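Local coordinates for protein tRNA uridine(34) acetyltransferase (Methanocaldococcus infernus, PDB 6IA8) that forms 5-carboxymethyluridine at the wobble position 34 of tRNAs, using acetyl-CoA and S-adenosylmethionine, at residues A[183-187]-A[495-499]; A[418-422]-A[447-451]. All blocks are in the same frame, centred on the assembly; numbering follows the deposited sequence.

Overall arrangement
Of these two contacts, one joins two domains and the other lies within one. Contact 1 sets the first residues of strand 184-192 of the radical SAM domain against the 495-499 turn of the acetyltransferase domain. Contact 2 lies wholly within the acetyltransferase domain, pairing strands 418-427 and 440-448. The centres of the two are about 17 Å apart, their nearest atoms about 8 Å, and they do not touch. Both border the probable acetyl-CoA site: in contact 1, V186 lies near K134 and V498 near Y502, while contact 2 contains H447 and V448, all four site residues assigned by similarity. The H447 and Y502 side chains are about 8 Å apart.

Contact 1: residues A[183-187]-A[495-499]; sequences HRCVA and GIGVR. With SO4 (sulfate ion), chain H.
R184 reaches from the radical SAM domain along the G497 peptide of the acetyltransferase domain. Its CB rests 3.9 Å from G497 CA. A chi1 of -60°, with CG anti to the carbonyl carbon, and a chain extended from CG to NE carry CD and the guanidinium along to G497 O. R184 CD passes 3.4 Å from G497 O, and R184 NH1 at the tip meets the same oxygen in a weak hydrogen bond of 3.5 Å, the oxygen lying at the guanidinium edge in its plane. The firmer link is between backbones: G497 N donates to C185 O at 2.7 Å, coming from above the carbonyl plane rather than within it. G497 has no side chain, so the strand can come this close. The turn itself is closed by V498 N bonding to G495 O.

Further along, V498 CG2 packs 3.6 Å from V186 CB, while G495 CA makes a CH...O contact with V186 O. One water accepts from G495 N and donates weakly to V186 O. Strand 184-192 pairs with strand 134-140 in the parallel sheet of the radical SAM domain. I496, in the turn that leads into helix 499-504, packs on L160 of helix 149-164, as does C185.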
ATOM      1  N   HIS A 183      -7.006 -14.383  14.351  1.00 35.44           N
ATOM      2  CA  HIS A 183      -7.045 -13.182  13.513  1.00 36.94           C
ATOM      3  C   HIS A 183      -5.603 -12.715  13.359  1.00 35.31           C
ATOM      4  O   HIS A 183      -5.054 -12.054  14.242  1.00 39.83           O
ATOM      5  CB  HIS A 183      -7.921 -12.102  14.136  1.00 38.27           C
ATOM      6  CG  HIS A 183      -9.291 -12.576  14.503  1.00 40.45           C
ATOM      7  ND1 HIS A 183     -10.293 -12.749  13.570  1.00 48.01           N
ATOM      8  CD2 HIS A 183      -9.832 -12.897  15.702  1.00 45.59           C
ATOM      9  CE1 HIS A 183     -11.394 -13.151  14.182  1.00 48.82           C
ATOM     10  NE2 HIS A 183     -11.141 -13.243  15.476  1.00 45.07           N
ATOM     11  N   ARG A 184      -4.959 -13.105  12.273  1.00 33.98           N
ATOM     12  CA  ARG A 184      -3.542 -12.813  12.091  1.00 32.51           C
ATOM     13  C   ARG A 184      -3.339 -11.471  11.409  1.00 33.16           C
ATOM     14  O   ARG A 184      -4.007 -11.169  10.411  1.00 32.20           O
ATOM     15  CB  ARG A 184      -2.877 -13.902  11.260  1.00 37.61           C
ATOM     16  CG  ARG A 184      -2.961 -15.268  11.893  1.00 46.94           C
ATOM     17  CD  ARG A 184      -1.846 -16.141  11.379  1.00 53.83           C
ATOM     18  NE  ARG A 184      -1.985 -17.535  11.762  1.00 89.29           N
ATOM     19  CZ  ARG A 184      -1.094 -18.477  11.471  1.00 86.93           C
ATOM     20  NH1 ARG A 184       0.018 -18.166  10.814  1.00 82.68           N
ATOM     21  NH2 ARG A 184      -1.311 -19.728  11.847  1.00 66.09           N
ATOM     22  N   CYS A 185      -2.417 -10.671  11.957  1.00 34.19           N
ATOM     23  CA  CYS A 185      -2.023  -9.407  11.339  1.00 33.42           C
ATOM     24  C   CYS A 185      -1.029  -9.712  10.222  1.00 36.33           C
ATOM     25  O   CYS A 185       0.167  -9.906  10.473  1.00 37.91           O
ATOM     26  CB  CYS A 185      -1.427  -8.460  12.369  1.00 36.86           C
ATOM     27  SG  CYS A 185      -0.963  -6.838  11.589  1.00 36.43           S
ATOM     28  N   VAL A 186      -1.532  -9.812   8.982  1.00 33.37           N
ATOM     29  CA  VAL A 186      -0.659 -10.149   7.860  1.00 35.53           C
ATOM     30  C   VAL A 186      -0.008  -8.927   7.237  1.00 34.43           C
ATOM     31  O   VAL A 186       0.914  -9.074   6.429  1.00 34.09           O
ATOM     32  CB  VAL A 186      -1.407 -10.936   6.767  1.00 41.02           C
ATOM     33  CG1 VAL A 186      -1.962 -12.246   7.363  1.00 36.71           C
ATOM     34  CG2 VAL A 186      -2.512 -10.087   6.137  1.00 35.13           C
ATOM     35  N   ALA A 187      -0.438  -7.729   7.594  1.00 29.78           N
ATOM     36  CA  ALA A 187       0.135  -6.505   7.062  1.00 32.84           C
ATOM     37  C   ALA A 187      -0.207  -5.376   8.017  1.00 31.68           C
ATOM     38  O   ALA A 187      -1.295  -5.347   8.597  1.00 34.35           O
ATOM     39  CB  ALA A 187      -0.394  -6.171   5.661  1.00 34.46           C
ATOM     40  N   GLY A 495       4.723  -9.715   7.321  1.00 32.80           N
ATOM     41  CA  GLY A 495       3.765  -9.387   8.356  1.00 35.75           C
ATOM     42  C   GLY A 495       3.919 -10.319   9.545  1.00 36.35           C
ATOM     43  O   GLY A 495       4.405 -11.452   9.422  1.00 36.38           O
ATOM     44  N   ILE A 496       3.515  -9.823  10.716  1.00 31.71           N
ATOM     45  CA  ILE A 496       3.605 -10.628  11.932  1.00 39.65           C
ATOM     46  C   ILE A 496       2.941 -11.984  11.714  1.00 40.85           C
ATOM     47  O   ILE A 496       3.496 -13.031  12.070  1.00 44.80           O
ATOM     48  CB  ILE A 496       2.979  -9.870  13.116  1.00 50.27           C
ATOM     49  CG1 ILE A 496       3.771  -8.580  13.374  1.00 46.56           C
ATOM     50  CG2 ILE A 496       2.917 -10.756  14.343  1.00 45.55           C
ATOM     51  CD1 ILE A 496       2.984  -7.508  14.146  1.00 47.84           C
ATOM     52  N   GLY A 497       1.739 -11.986  11.124  1.00 37.36           N
ATOM     53  CA  GLY A 497       0.982 -13.203  10.946  1.00 44.01           C
ATOM     54  C   GLY A 497       1.365 -14.037   9.746  1.00 40.64           C
ATOM     55  O   GLY A 497       0.712 -15.046   9.472  1.00 49.34           O
ATOM     56  N   VAL A 498       2.419 -13.656   9.035  1.00 32.90           N
ATOM     57  CA  VAL A 498       2.907 -14.400   7.877  1.00 36.20           C
ATOM     58  C   VAL A 498       4.258 -15.063   8.146  1.00 48.76           C
ATOM     59  O   VAL A 498       4.746 -15.828   7.295  1.00 37.27           O
ATOM     60  CB  VAL A 498       3.017 -13.484   6.636  1.00 39.47           C
ATOM     61  CG1 VAL A 498       3.227 -14.310   5.364  1.00 51.90           C
ATOM     62  CG2 VAL A 498       1.818 -12.586   6.501  1.00 53.59           C
ATOM     63  N   ARG A 499       4.892 -14.777   9.282  1.00 39.27           N
ATOM     64  CA  ARG A 499       6.214 -15.328   9.549  1.00 41.85           C
ATOM     65  C   ARG A 499       6.197 -16.844   9.430  1.00 43.95           C
ATOM     66  O   ARG A 499       7.141 -17.445   8.904  1.00 42.94           O
ATOM     67  CB  ARG A 499       6.672 -14.878  10.940  1.00 48.31           C
ATOM     68  CG  ARG A 499       6.910 -13.355  11.011  1.00 44.22           C
ATOM     69  CD  ARG A 499       7.213 -12.871  12.425  1.00 53.01           C
ATOM     70  NE  ARG A 499       7.549 -11.452  12.445  1.00 63.97           N
ATOM     71  CZ  ARG A 499       7.489 -10.676  13.524  1.00 87.16           C
ATOM     72  NH1 ARG A 499       7.099 -11.178  14.687  1.00 74.65           N
ATOM     73  NH2 ARG A 499       7.808  -9.390  13.437  1.00 83.02           N
TER
HETATM   74  S   SO4 H 607     -13.969 -14.985  17.164  1.00112.02           S
HETATM   75  O1  SO4 H 607     -12.703 -15.702  17.334  1.00112.63           O
HETATM   76  O2  SO4 H 607     -14.814 -15.720  16.229  1.00112.91           O
HETATM   77  O3  SO4 H 607     -14.645 -14.874  18.453  1.00114.69           O
HETATM   78  O4  SO4 H 607     -13.724 -13.641  16.637  1.00107.28           O
HETATM   79  O   HOH W   1       3.668 -10.195   4.688  1.00 58.18           O

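Contact 2: residues A[418-422]-A[447-451]; sequences ILIAF and HVFGW. With SO4 (sulfate ion), chain E.
F449 turns its ring toward strand 418-427 and meets L419 and F422, forming the apolar centre of an antiparallel strand pair in the GNAT fold of the acetyltransferase domain. With chi1 at -74°, F449 CG stands beside its own backbone N, and F449 CE2 comes 3.9 Å from L419 CD2. CZ of the same ring approaches F422 CE1 at the edge of the F422 ring. One face of that ring receives H447 CB in a CH-pi contact, 4.0 Å from the centroid; the H447 and F422 rings themselves are nearly parallel but slid apart, with little overlap. The other ring of the cluster, F449, has H447 CD2 over the centre of one face, so the histidine is packed against both phenylalanines. I371 of helix 371-374 touches L419, F422 and F449 as well.

On the opposite face of the sheet A421 CB meets V448 CG2 at 4.0 Å, a non-hydrogen-bonded pair. F422 and H447 form the hydrogen-bonded pair beside it: F422 N donates to H447 O, and H447 N returns a straight bond to F422 O at 2.9 Å. Past the end of strand 440-448, F449 N still donates to I420 O at 3.1 Å. I420 and A421 both face F411 on the neighbouring strand 404-413, a classic beta bulge.

Outward, H447, assigned to the acetyl-CoA site by similarity, points its imidazole edge at a sulfate, probably from the crystallisation liquor. O1 of this sulfate lies 3.5 Å from F449 CD1.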
ATOM      1  N   ILE A 418      -4.071 -11.242 -17.068  1.00 32.10           N
ATOM      2  CA  ILE A 418      -4.651 -11.424 -15.738  1.00 29.34           C
ATOM      3  C   ILE A 418      -3.537 -11.792 -14.766  1.00 33.81           C
ATOM      4  O   ILE A 418      -2.793 -12.748 -15.004  1.00 32.19           O
ATOM      5  CB  ILE A 418      -5.746 -12.505 -15.726  1.00 30.33           C
ATOM      6  CG1 ILE A 418      -6.823 -12.205 -16.763  1.00 27.86           C
ATOM      7  CG2 ILE A 418      -6.336 -12.605 -14.297  1.00 37.27           C
ATOM      8  CD1 ILE A 418      -7.961 -13.199 -16.817  1.00 29.35           C
ATOM      9  N   LEU A 419      -3.420 -11.030 -13.680  1.00 29.39           N
ATOM     10  CA  LEU A 419      -2.317 -11.140 -12.734  1.00 31.25           C
ATOM     11  C   LEU A 419      -2.757 -12.030 -11.586  1.00 32.06           C
ATOM     12  O   LEU A 419      -3.793 -11.771 -10.961  1.00 30.51           O
ATOM     13  CB  LEU A 419      -1.922  -9.751 -12.223  1.00 30.82           C
ATOM     14  CG  LEU A 419      -0.870  -9.683 -11.120  1.00 36.17           C
ATOM     15  CD1 LEU A 419       0.468 -10.122 -11.600  1.00 31.39           C
ATOM     16  CD2 LEU A 419      -0.829  -8.246 -10.554  1.00 31.68           C
ATOM     17  N   ILE A 420      -1.956 -13.058 -11.300  1.00 28.06           N
ATOM     18  CA  ILE A 420      -2.283 -14.072 -10.309  1.00 26.16           C
ATOM     19  C   ILE A 420      -1.509 -13.876  -9.013  1.00 30.58           C
ATOM     20  O   ILE A 420      -2.022 -14.179  -7.930  1.00 30.50           O
ATOM     21  CB  ILE A 420      -2.022 -15.478 -10.900  1.00 31.32           C
ATOM     22  CG1 ILE A 420      -3.044 -15.747 -12.023  1.00 37.78           C
ATOM     23  CG2 ILE A 420      -2.101 -16.511  -9.831  1.00 38.18           C
ATOM     24  CD1 ILE A 420      -2.599 -16.829 -12.997  1.00 49.54           C
ATOM     25  N   ALA A 421      -0.252 -13.451  -9.114  1.00 29.64           N
ATOM     26  CA  ALA A 421       0.633 -13.335  -7.962  1.00 27.75           C
ATOM     27  C   ALA A 421       1.833 -12.502  -8.371  1.00 29.73           C
ATOM     28  O   ALA A 421       2.200 -12.463  -9.547  1.00 27.99           O
ATOM     29  CB  ALA A 421       1.100 -14.703  -7.477  1.00 27.70           C
ATOM     30  N   PHE A 422       2.472 -11.869  -7.389  1.00 25.23           N
ATOM     31  CA  PHE A 422       3.641 -11.065  -7.697  1.00 25.63           C
ATOM     32  C   PHE A 422       4.561 -11.015  -6.487  1.00 27.40           C
ATOM     33  O   PHE A 422       4.144 -11.249  -5.343  1.00 28.55           O
ATOM     34  CB  PHE A 422       3.232  -9.652  -8.186  1.00 24.42           C
ATOM     35  CG  PHE A 422       2.625  -8.788  -7.146  1.00 27.55           C
ATOM     36  CD1 PHE A 422       1.257  -8.729  -7.012  1.00 32.58           C
ATOM     37  CD2 PHE A 422       3.414  -7.982  -6.335  1.00 30.11           C
ATOM     38  CE1 PHE A 422       0.653  -7.920  -6.064  1.00 29.99           C
ATOM     39  CE2 PHE A 422       2.814  -7.163  -5.361  1.00 28.90           C
ATOM     40  CZ  PHE A 422       1.448  -7.139  -5.221  1.00 31.82           C
ATOM     41  N   HIS A 447       2.742 -11.443  -2.827  1.00 32.23           N
ATOM     42  CA  HIS A 447       1.287 -11.439  -2.759  1.00 30.35           C
ATOM     43  C   HIS A 447       0.724 -12.436  -3.757  1.00 33.28           C
ATOM     44  O   HIS A 447       1.000 -12.342  -4.951  1.00 33.40           O
ATOM     45  CB  HIS A 447       0.744 -10.051  -3.057  1.00 34.62           C
ATOM     46  CG  HIS A 447      -0.704  -9.886  -2.697  1.00 35.68           C
ATOM     47  ND1 HIS A 447      -1.110  -9.482  -1.446  1.00 47.92           N
ATOM     48  CD2 HIS A 447      -1.839 -10.121  -3.401  1.00 40.61           C
ATOM     49  CE1 HIS A 447      -2.431  -9.445  -1.399  1.00 55.05           C
ATOM     50  NE2 HIS A 447      -2.899  -9.822  -2.574  1.00 49.26           N
ATOM     51  N   VAL A 448      -0.008 -13.423  -3.265  1.00 34.40           N
ATOM     52  CA  VAL A 448      -0.748 -14.373  -4.094  1.00 33.90           C
ATOM     53  C   VAL A 448      -2.226 -14.056  -3.911  1.00 38.67           C
ATOM     54  O   VAL A 448      -2.737 -14.113  -2.788  1.00 33.17           O
ATOM     55  CB  VAL A 448      -0.447 -15.827  -3.692  1.00 33.53           C
ATOM     56  CG1 VAL A 448      -1.310 -16.813  -4.537  1.00 37.39           C
ATOM     57  CG2 VAL A 448       1.012 -16.119  -3.782  1.00 34.98           C
ATOM     58  N   PHE A 449      -2.913 -13.686  -4.993  1.00 35.26           N
ATOM     59  CA  PHE A 449      -4.313 -13.268  -4.896  1.00 38.82           C
ATOM     60  C   PHE A 449      -5.185 -14.470  -4.555  1.00 43.86           C
ATOM     61  O   PHE A 449      -5.152 -15.486  -5.255  1.00 42.90           O
ATOM     62  CB  PHE A 449      -4.772 -12.597  -6.196  1.00 39.31           C
ATOM     63  CG  PHE A 449      -4.209 -11.207  -6.375  1.00 36.22           C
ATOM     64  CD1 PHE A 449      -4.746 -10.136  -5.670  1.00 42.12           C
ATOM     65  CD2 PHE A 449      -3.137 -10.972  -7.216  1.00 39.06           C
ATOM     66  CE1 PHE A 449      -4.234  -8.868  -5.799  1.00 42.96           C
ATOM     67  CE2 PHE A 449      -2.607  -9.691  -7.354  1.00 46.68           C
ATOM     68  CZ  PHE A 449      -3.144  -8.635  -6.641  1.00 45.59           C
ATOM     69  N   GLY A 450      -5.927 -14.377  -3.451  1.00 50.98           N
ATOM     70  CA  GLY A 450      -6.538 -15.563  -2.884  1.00 89.88           C
ATOM     71  C   GLY A 450      -8.048 -15.606  -2.915  1.00117.84           C
ATOM     72  O   GLY A 450      -8.663 -15.136  -3.875  1.00 96.85           O
ATOM     73  N   TRP A 451      -8.642 -16.183  -1.868  1.00128.66           N
ATOM     74  CA  TRP A 451     -10.087 -16.322  -1.749  1.00114.74           C
ATOM     75  C   TRP A 451     -10.792 -14.994  -1.982  1.00125.20           C
ATOM     76  O   TRP A 451     -10.267 -13.924  -1.659  1.00155.29           O
ATOM     77  CB  TRP A 451     -10.373 -16.878  -0.353  1.00102.22           C
ATOM     78  CG  TRP A 451     -11.813 -17.034   0.015  1.00119.15           C
ATOM     79  CD1 TRP A 451     -12.530 -18.195   0.057  1.00134.32           C
ATOM     80  CD2 TRP A 451     -12.709 -15.994   0.411  1.00108.70           C
ATOM     81  NE1 TRP A 451     -13.821 -17.938   0.448  1.00139.13           N
ATOM     82  CE2 TRP A 451     -13.958 -16.594   0.670  1.00118.57           C
ATOM     83  CE3 TRP A 451     -12.580 -14.612   0.567  1.00 94.16           C
ATOM     84  CZ2 TRP A 451     -15.073 -15.859   1.074  1.00 96.91           C
ATOM     85  CZ3 TRP A 451     -13.684 -13.884   0.966  1.00102.45           C
ATOM     86  CH2 TRP A 451     -14.917 -14.508   1.216  1.00 94.85           C
TER
HETATM   87  S   SO4 E 604      -6.449 -10.399  -1.805  1.00 97.98           S
HETATM   88  O1  SO4 E 604      -5.131 -10.793  -2.266  1.00110.10           O
HETATM   89  O2  SO4 E 604      -7.419 -11.407  -2.211  1.00102.48           O
HETATM   90  O3  SO4 E 604      -6.440 -10.292  -0.353  1.00107.38           O
HETATM   91  O4  SO4 E 604      -6.793  -9.107  -2.379  1.00102.61           O